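Local coordinates for protein 3-methylaspartate ammonia-lyase (Citrobacter amalonaticus, PDB 1KKO) that catalyses the reversible, magnesium-dependent anti elimination of ammonia from (2S,3S)-3-methylaspartate to give mesaconate, a step of glutamate degradation, at residues G11-I23 / A71-L85. Numbering follows the deposited sequence.
Sequences GYSSFYFDDQQAI and AVQYSGAGGRDPLFL
The ring of Tyr74 lies between two glutamine side chains, one from each segment. The amide of Gln20 stacks on one face, its plane 16° from that of the ring, with CD 3.8 Å from Tyr74 CG and set toward the rim. Gln73 CG lies over the centre of the opposite face. Gln20 reaches the ring with CG anti to its backbone N (chi1 -166°) and an extended chain. Its OE1 comes 3.5 Å from Ala77 CB and shares a water with Arg80 NH2.

The Phe17 ring is set in the loop 71-85. Leu83 CB sits over one face, 3.8 Å from Phe17 CG. Val72 O lies in the ring plane at the edge, 3.5 Å from Phe17 CD1; the same oxygen accepts a hydrogen bond from Ser75 OG. Ala71 CB, Phe84 CB and Leu85 CD2 pack around the rest. With CG anti to its carbonyl carbon (chi1 -68°), the Phe17 ring swings toward the loop.

One direct hydrogen bond joins the backbones: Asp18 N donates to Gln73 O at 2.9 Å. A water links Asp18 OD2 with Tyr74 OH, and another links Gln20 N with Ser75 O. Asp18 OD1 forms a salt bridge with Arg47.

Within this chain, strand 3-18 is an outermost strand of the antiparallel sheet in the N-terminal, enolase-type domain. The contact joins its end to the loop before helix 86-101. Gln73 N bonds Thr360 OG1, and the Gln73 side chain is about 3 Å from that of Cys361; both partners probably bind the substrate. The Val72 side chain is about 4 Å from that of Lys331, the proton acceptor. Aromatic packing, backbone bond and water bridges thus hold the loop to the strand end, and the Thr360 bond holds it beside the active site, consistent with the N-terminal domain covering the barrel's active site, as in other enolase-superfamily enzymes.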
ATOM      1  N   GLY A  11      12.427   8.923   2.299  1.00 11.40           N
ATOM      2  CA  GLY A  11      11.227   8.539   1.580  1.00 11.11           C
ATOM      3  C   GLY A  11       9.987   8.982   2.309  1.00 10.71           C
ATOM      4  O   GLY A  11      10.027   9.669   3.333  1.00 10.82           O
ATOM      5  N   TYR A  12       8.866   8.626   1.716  1.00 10.73           N
ATOM      6  CA  TYR A  12       7.575   8.879   2.320  1.00 10.58           C
ATOM      7  C   TYR A  12       7.024   7.594   2.905  1.00 10.67           C
ATOM      8  O   TYR A  12       7.097   6.540   2.280  1.00 11.36           O
ATOM      9  CB  TYR A  12       6.588   9.434   1.281  1.00 11.19           C
ATOM     10  CG  TYR A  12       6.883  10.864   0.867  1.00 11.72           C
ATOM     11  CD1 TYR A  12       6.698  11.903   1.748  1.00 12.57           C
ATOM     12  CD2 TYR A  12       7.353  11.158  -0.395  1.00 13.09           C
ATOM     13  CE1 TYR A  12       6.963  13.195   1.381  1.00 13.46           C
ATOM     14  CE2 TYR A  12       7.620  12.455  -0.775  1.00 13.26           C
ATOM     15  CZ  TYR A  12       7.423  13.462   0.123  1.00 13.46           C
ATOM     16  OH  TYR A  12       7.688  14.758  -0.242  1.00 15.48           O
ATOM     17  N   SER A  13       6.495   7.686   4.121  1.00 10.11           N
ATOM     18  CA  SER A  13       5.774   6.582   4.735  1.00 10.17           C
ATOM     19  C   SER A  13       4.314   6.630   4.266  1.00  9.93           C
ATOM     20  O   SER A  13       3.921   7.512   3.496  1.00 10.90           O
ATOM     21  CB  SER A  13       5.892   6.621   6.245  1.00 10.80           C
ATOM     22  OG  SER A  13       5.378   7.821   6.767  1.00 12.53           O
ATOM     23  N   SER A  14       3.498   5.691   4.722  1.00  9.45           N
ATOM     24  CA  SER A  14       2.172   5.513   4.146  1.00  9.81           C
ATOM     25  C   SER A  14       1.050   6.294   4.803  1.00  9.98           C
ATOM     26  O   SER A  14      -0.112   6.034   4.530  1.00 10.29           O
ATOM     27  CB  SER A  14       1.817   4.037   4.090  1.00  9.98           C
ATOM     28  OG  SER A  14       2.538   3.382   3.056  1.00 11.60           O
ATOM     29  N   PHE A  15       1.370   7.270   5.643  1.00 10.01           N
ATOM     30  CA  PHE A  15       0.331   8.169   6.087  1.00 10.27           C
ATOM     31  C   PHE A  15       0.927   9.535   6.413  1.00 10.16           C
ATOM     32  O   PHE A  15       1.705  10.069   5.617  1.00 10.04           O
ATOM     33  CB  PHE A  15      -0.605   7.561   7.160  1.00 10.28           C
ATOM     34  CG  PHE A  15      -1.987   8.171   7.127  1.00 10.29           C
ATOM     35  CD1 PHE A  15      -2.753   8.084   5.969  1.00 11.39           C
ATOM     36  CD2 PHE A  15      -2.487   8.873   8.200  1.00 10.92           C
ATOM     37  CE1 PHE A  15      -3.964   8.692   5.885  1.00 12.14           C
ATOM     38  CE2 PHE A  15      -3.739   9.471   8.119  1.00 12.54           C
ATOM     39  CZ  PHE A  15      -4.466   9.379   6.966  1.00 12.80           C
ATOM     40  N   TYR A  16       0.535  10.091   7.550  1.00  9.92           N
ATOM     41  CA  TYR A  16       0.867  11.444   7.977  1.00 10.25           C
ATOM     42  C   TYR A  16       1.240  11.424   9.443  1.00 10.67           C
ATOM     43  O   TYR A  16       0.819  10.546  10.197  1.00 10.80           O
ATOM     44  CB  TYR A  16      -0.359  12.388   7.745  1.00 10.57           C
ATOM     45  CG  TYR A  16      -0.624  12.421   6.279  1.00 10.21           C
ATOM     46  CD1 TYR A  16      -1.319  11.396   5.672  1.00 10.36           C
ATOM     47  CD2 TYR A  16      -0.044  13.386   5.470  1.00  9.71           C
ATOM     48  CE1 TYR A  16      -1.439  11.341   4.309  1.00 10.02           C
ATOM     49  CE2 TYR A  16      -0.155  13.332   4.112  1.00 10.63           C
ATOM     50  CZ  TYR A  16      -0.837  12.296   3.531  1.00 10.52           C
ATOM     51  OH  TYR A  16      -0.926  12.195   2.172  1.00 11.58           O
ATOM     52  N   PHE A  17       2.068  12.379   9.833  1.00 10.61           N
ATOM     53  CA  PHE A  17       2.279  12.694  11.238  1.00 11.36           C
ATOM     54  C   PHE A  17       1.217  13.715  11.609  1.00 11.74           C
ATOM     55  O   PHE A  17       1.140  14.775  10.982  1.00 12.38           O
ATOM     56  CB  PHE A  17       3.651  13.317  11.469  1.00 11.50           C
ATOM     57  CG  PHE A  17       4.801  12.376  11.252  1.00 11.58           C
ATOM     58  CD1 PHE A  17       4.925  11.242  12.026  1.00 12.31           C
ATOM     59  CD2 PHE A  17       5.761  12.638  10.295  1.00 12.49           C
ATOM     60  CE1 PHE A  17       5.984  10.384  11.834  1.00 12.86           C
ATOM     61  CE2 PHE A  17       6.822  11.778  10.128  1.00 13.32           C
ATOM     62  CZ  PHE A  17       6.918  10.652  10.886  1.00 12.53           C
ATOM     63  N   ASP A  18       0.413  13.388  12.617  1.00 12.41           N
ATOM     64  CA  ASP A  18      -0.649  14.267  13.080  1.00 13.19           C
ATOM     65  C   ASP A  18      -0.386  14.674  14.516  1.00 13.92           C
ATOM     66  O   ASP A  18      -0.005  13.850  15.352  1.00 14.67           O
ATOM     67  CB  ASP A  18      -1.982  13.544  13.051  1.00 13.24           C
ATOM     68  CG  ASP A  18      -2.585  13.443  11.674  1.00 13.59           C
ATOM     69  OD1 ASP A  18      -2.109  14.120  10.738  1.00 14.36           O
ATOM     70  OD2 ASP A  18      -3.556  12.683  11.473  1.00 14.45           O
ATOM     71  N   ASP A  19      -0.605  15.952  14.785  1.00 14.53           N
ATOM     72  CA  ASP A  19      -0.470  16.491  16.128  1.00 15.10           C
ATOM     73  C   ASP A  19      -1.773  16.153  16.857  1.00 15.52           C
ATOM     74  O   ASP A  19      -2.761  16.882  16.761  1.00 15.19           O
ATOM     75  CB  ASP A  19      -0.224  17.987  16.023  1.00 15.36           C
ATOM     76  CG  ASP A  19      -0.004  18.640  17.350  1.00 16.49           C
ATOM     77  OD1 ASP A  19      -0.444  18.081  18.372  1.00 16.07           O
ATOM     78  OD2 ASP A  19       0.597  19.726  17.413  1.00 18.38           O
ATOM     79  N   GLN A  20      -1.787  15.010  17.542  1.00 15.89           N
ATOM     80  CA  GLN A  20      -2.988  14.492  18.182  1.00 16.62           C
ATOM     81  C   GLN A  20      -3.547  15.480  19.189  1.00 16.80           C
ATOM     82  O   GLN A  20      -4.762  15.625  19.304  1.00 17.14           O
ATOM     83  CB  GLN A  20      -2.705  13.168  18.890  1.00 17.13           C
ATOM     84  CG  GLN A  20      -3.953  12.425  19.269  1.00 18.72           C
ATOM     85  CD  GLN A  20      -3.655  11.110  19.936  1.00 20.51           C
ATOM     86  OE1 GLN A  20      -2.525  10.860  20.336  1.00 21.13           O
ATOM     87  NE2 GLN A  20      -4.668  10.270  20.064  1.00 23.30           N
ATOM     88  N   GLN A  21      -2.664  16.164  19.900  1.00 16.87           N
ATOM     89  CA  GLN A  21      -3.112  17.109  20.908  1.00 16.98           C
ATOM     90  C   GLN A  21      -3.864  18.252  20.250  1.00 16.99           C
ATOM     91  O   GLN A  21      -4.932  18.636  20.724  1.00 16.91           O
ATOM     92  CB  GLN A  21      -1.947  17.652  21.716  1.00 17.20           C
ATOM     93  CG  GLN A  21      -2.385  18.537  22.875  1.00 17.92           C
ATOM     94  CD  GLN A  21      -3.239  17.789  23.875  1.00 19.87           C
ATOM     95  OE1 GLN A  21      -4.422  18.096  24.058  1.00 22.24           O
ATOM     96  NE2 GLN A  21      -2.653  16.789  24.514  1.00 19.65           N
ATOM     97  N   ALA A  22      -3.311  18.793  19.165  1.00 16.43           N
ATOM     98  CA  ALA A  22      -3.947  19.921  18.476  1.00 16.49           C
ATOM     99  C   ALA A  22      -5.300  19.514  17.912  1.00 16.50           C
ATOM    100  O   ALA A  22      -6.250  20.305  17.917  1.00 16.60           O
ATOM    101  CB  ALA A  22      -3.054  20.457  17.386  1.00 16.62           C
ATOM    102  N   ILE A  23      -5.398  18.278  17.439  1.00 16.32           N
ATOM    103  CA  ILE A  23      -6.656  17.774  16.921  1.00 16.74           C
ATOM    104  C   ILE A  23      -7.664  17.609  18.062  1.00 17.25           C
ATOM    105  O   ILE A  23      -8.837  17.996  17.920  1.00 17.15           O
ATOM    106  CB  ILE A  23      -6.433  16.472  16.126  1.00 16.54           C
ATOM    107  CG1 ILE A  23      -5.588  16.786  14.888  1.00 16.94           C
ATOM    108  CG2 ILE A  23      -7.749  15.841  15.719  1.00 16.96           C
ATOM    109  CD1 ILE A  23      -4.996  15.577  14.233  1.00 17.43           C
ATOM    110  N   ALA A  71       7.909   5.980  12.089  1.00 10.50           N
ATOM    111  CA  ALA A  71       7.330   6.332  13.370  1.00 10.92           C
ATOM    112  C   ALA A  71       5.819   6.433  13.244  1.00 10.56           C
ATOM    113  O   ALA A  71       5.278   6.618  12.145  1.00 10.95           O
ATOM    114  CB  ALA A  71       7.903   7.624  13.850  1.00 11.20           C
ATOM    115  N   VAL A  72       5.131   6.356  14.378  1.00 10.66           N
ATOM    116  CA  VAL A  72       3.679   6.336  14.349  1.00 10.95           C
ATOM    117  C   VAL A  72       3.055   7.668  13.957  1.00 11.05           C
ATOM    118  O   VAL A  72       3.673   8.725  14.046  1.00 11.67           O
ATOM    119  CB  VAL A  72       3.080   5.854  15.695  1.00 11.63           C
ATOM    120  CG1 VAL A  72       3.665   4.502  16.098  1.00 11.81           C
ATOM    121  CG2 VAL A  72       3.285   6.863  16.771  1.00 12.54           C
ATOM    122  N   GLN A  73       1.809   7.586  13.523  1.00 11.20           N
ATOM    123  CA  GLN A  73       1.040   8.754  13.127  1.00 11.86           C
ATOM    124  C   GLN A  73       1.035   9.805  14.231  1.00 12.09           C
ATOM    125  O   GLN A  73       1.350  10.966  13.999  1.00 12.69           O
ATOM    126  CB  GLN A  73      -0.394   8.323  12.806  1.00 11.91           C
ATOM    127  CG  GLN A  73      -1.363   9.489  12.517  1.00 12.41           C
ATOM    128  CD  GLN A  73      -2.769   9.036  12.117  1.00 13.22           C
ATOM    129  OE1 GLN A  73      -3.577   9.848  11.644  1.00 16.95           O
ATOM    130  NE2 GLN A  73      -3.068   7.769  12.298  1.00 12.29           N
ATOM    131  N   TYR A  74       0.662   9.392  15.435  1.00 12.60           N
ATOM    132  CA  TYR A  74       0.574  10.321  16.556  1.00 13.78           C
ATOM    133  C   TYR A  74       1.910  10.360  17.305  1.00 13.87           C
ATOM    134  O   TYR A  74       1.995  10.053  18.499  1.00 14.64           O
ATOM    135  CB  TYR A  74      -0.615   9.947  17.452  1.00 14.69           C
ATOM    136  CG  TYR A  74      -1.946   9.945  16.708  1.00 14.56           C
ATOM    137  CD1 TYR A  74      -2.377  11.069  16.018  1.00 15.44           C
ATOM    138  CD2 TYR A  74      -2.741   8.814  16.658  1.00 16.31           C
ATOM    139  CE1 TYR A  74      -3.592  11.070  15.334  1.00 15.87           C
ATOM    140  CE2 TYR A  74      -3.935   8.806  15.969  1.00 17.08           C
ATOM    141  CZ  TYR A  74      -4.360   9.931  15.310  1.00 16.25           C
ATOM    142  OH  TYR A  74      -5.559   9.901  14.613  1.00 17.60           O
ATOM    143  N   SER A  75       2.953  10.775  16.598  1.00 14.13           N
ATOM    144  CA  SER A  75       4.290  10.866  17.160  1.00 14.37           C
ATOM    145  C   SER A  75       4.355  11.992  18.187  1.00 15.06           C
ATOM    146  O   SER A  75       3.655  13.003  18.080  1.00 16.13           O
ATOM    147  CB  SER A  75       5.331  11.096  16.062  1.00 13.93           C
ATOM    148  OG  SER A  75       5.679   9.889  15.398  1.00 13.05           O
ATOM    149  N   GLY A  76       5.189  11.815  19.205  1.00 15.36           N
ATOM    150  CA  GLY A  76       5.318  12.814  20.240  1.00 16.61           C
ATOM    151  C   GLY A  76       4.177  12.773  21.239  1.00 17.05           C
ATOM    152  O   GLY A  76       4.205  13.537  22.200  1.00 19.35           O
ATOM    153  N   ALA A  77       3.186  11.908  21.028  1.00 17.10           N
ATOM    154  CA  ALA A  77       2.058  11.767  21.944  1.00 17.34           C
ATOM    155  C   ALA A  77       2.271  10.565  22.855  1.00 16.75           C
ATOM    156  O   ALA A  77       2.956   9.614  22.486  1.00 17.00           O
ATOM    157  CB  ALA A  77       0.748  11.584  21.156  1.00 17.36           C
ATOM    158  N   GLY A  78       1.695  10.606  24.050  1.00 16.29           N
ATOM    159  CA  GLY A  78       1.666   9.439  24.915  1.00 15.74           C
ATOM    160  C   GLY A  78       2.994   8.828  25.302  1.00 15.93           C
ATOM    161  O   GLY A  78       3.090   7.617  25.475  1.00 15.96           O
ATOM    162  N   GLY A  79       4.020   9.657  25.433  1.00 15.45           N
ATOM    163  CA  GLY A  79       5.333   9.197  25.832  1.00 15.81           C
ATOM    164  C   GLY A  79       6.212   8.727  24.694  1.00 15.87           C
ATOM    165  O   GLY A  79       7.350   8.332  24.922  1.00 16.67           O
ATOM    166  N   ARG A  80       5.698   8.801  23.469  1.00 14.82           N
ATOM    167  CA  ARG A  80       6.449   8.341  22.306  1.00 14.72           C
ATOM    168  C   ARG A  80       7.523   9.332  21.897  1.00 14.20           C
ATOM    169  O   ARG A  80       7.502  10.503  22.263  1.00 15.33           O
ATOM    170  CB  ARG A  80       5.532   8.135  21.118  1.00 14.79           C
ATOM    171  CG  ARG A  80       4.532   7.073  21.285  1.00 15.98           C
ATOM    172  CD  ARG A  80       3.638   6.971  20.080  1.00 16.14           C
ATOM    173  NE  ARG A  80       2.649   5.952  20.334  1.00 17.75           N
ATOM    174  CZ  ARG A  80       1.360   6.170  20.526  1.00 20.88           C
ATOM    175  NH1 ARG A  80       0.569   5.148  20.805  1.00 21.78           N
ATOM    176  NH2 ARG A  80       0.848   7.396  20.406  1.00 23.42           N
ATOM    177  N   ASP A  81       8.459   8.847  21.095  1.00 13.89           N
ATOM    178  CA  ASP A  81       9.491   9.702  20.563  1.00 14.13           C
ATOM    179  C   ASP A  81       8.852  10.688  19.584  1.00 14.71           C
ATOM    180  O   ASP A  81       7.737  10.483  19.127  1.00 14.72           O
ATOM    181  CB  ASP A  81      10.545   8.857  19.877  1.00 13.79           C
ATOM    182  CG  ASP A  81      11.500   8.199  20.847  1.00 15.35           C
ATOM    183  OD1 ASP A  81      11.274   8.216  22.080  1.00 18.99           O
ATOM    184  OD2 ASP A  81      12.518   7.615  20.444  1.00 14.23           O
ATOM    185  N   PRO A  82       9.569  11.757  19.266  1.00 15.82           N
ATOM    186  CA  PRO A  82       9.043  12.822  18.401  1.00 16.52           C
ATOM    187  C   PRO A  82       8.786  12.417  16.951  1.00 16.21           C
ATOM    188  O   PRO A  82       9.238  11.366  16.536  1.00 15.64           O
ATOM    189  CB  PRO A  82      10.164  13.872  18.435  1.00 17.37           C
ATOM    190  CG  PRO A  82      11.024  13.515  19.552  1.00 18.02           C
ATOM    191  CD  PRO A  82      10.930  12.048  19.752  1.00 16.02           C
ATOM    192  N   LEU A  83       8.085  13.242  16.167  1.00 16.25           N
ATOM    193  CA  LEU A  83       7.914  12.909  14.753  1.00 16.92           C
ATOM    194  C   LEU A  83       9.299  12.813  14.123  1.00 16.90           C
ATOM    195  O   LEU A  83      10.269  13.420  14.591  1.00 17.17           O
ATOM    196  CB  LEU A  83       7.002  13.882  14.005  1.00 17.50           C
ATOM    197  CG  LEU A  83       7.566  15.249  13.591  1.00 18.22           C
ATOM    198  CD1 LEU A  83       6.448  16.039  12.935  1.00 20.11           C
ATOM    199  CD2 LEU A  83       8.154  16.026  14.748  1.00 20.99           C
ATOM    200  N   PHE A  84       9.348  12.061  13.043  1.00 16.94           N
ATOM    201  CA  PHE A  84      10.583  11.616  12.434  1.00 16.95           C
ATOM    202  C   PHE A  84      10.700  12.129  11.015  1.00 17.48           C
ATOM    203  O   PHE A  84      10.019  11.636  10.113  1.00 17.30           O
ATOM    204  CB  PHE A  84      10.574  10.082  12.460  1.00 16.68           C
ATOM    205  CG  PHE A  84      11.801   9.453  11.901  1.00 15.90           C
ATOM    206  CD1 PHE A  84      12.972   9.411  12.641  1.00 16.14           C
ATOM    207  CD2 PHE A  84      11.787   8.874  10.648  1.00 15.93           C
ATOM    208  CE1 PHE A  84      14.108   8.818  12.119  1.00 16.99           C
ATOM    209  CE2 PHE A  84      12.924   8.288  10.135  1.00 16.66           C
ATOM    210  CZ  PHE A  84      14.079   8.264  10.870  1.00 17.33           C
ATOM    211  N   LEU A  85      11.582  13.110  10.821  1.00 18.31           N
ATOM    212  CA  LEU A  85      11.785  13.732   9.511  1.00 19.10           C
ATOM    213  C   LEU A  85      13.160  13.412   8.928  1.00 18.78           C
ATOM    214  O   LEU A  85      14.176  13.525   9.611  1.00 18.25           O
ATOM    215  CB  LEU A  85      11.590  15.237   9.613  1.00 20.00           C
ATOM    216  CG  LEU A  85      10.214  15.703  10.109  1.00 21.69           C
ATOM    217  CD1 LEU A  85      10.109  17.212   9.945  1.00 23.55           C
ATOM    218  CD2 LEU A  85       9.073  15.018   9.383  1.00 22.83           C
TER
HETATM  219  O   HOH W   1      -5.758  12.182  13.046  1.00 20.69           O
HETATM  220  O   HOH W   2       0.933  13.530  17.890  1.00 16.90           O
HETATM  221  O   HOH W   3      -1.890   8.097  20.538  1.00 25.78           O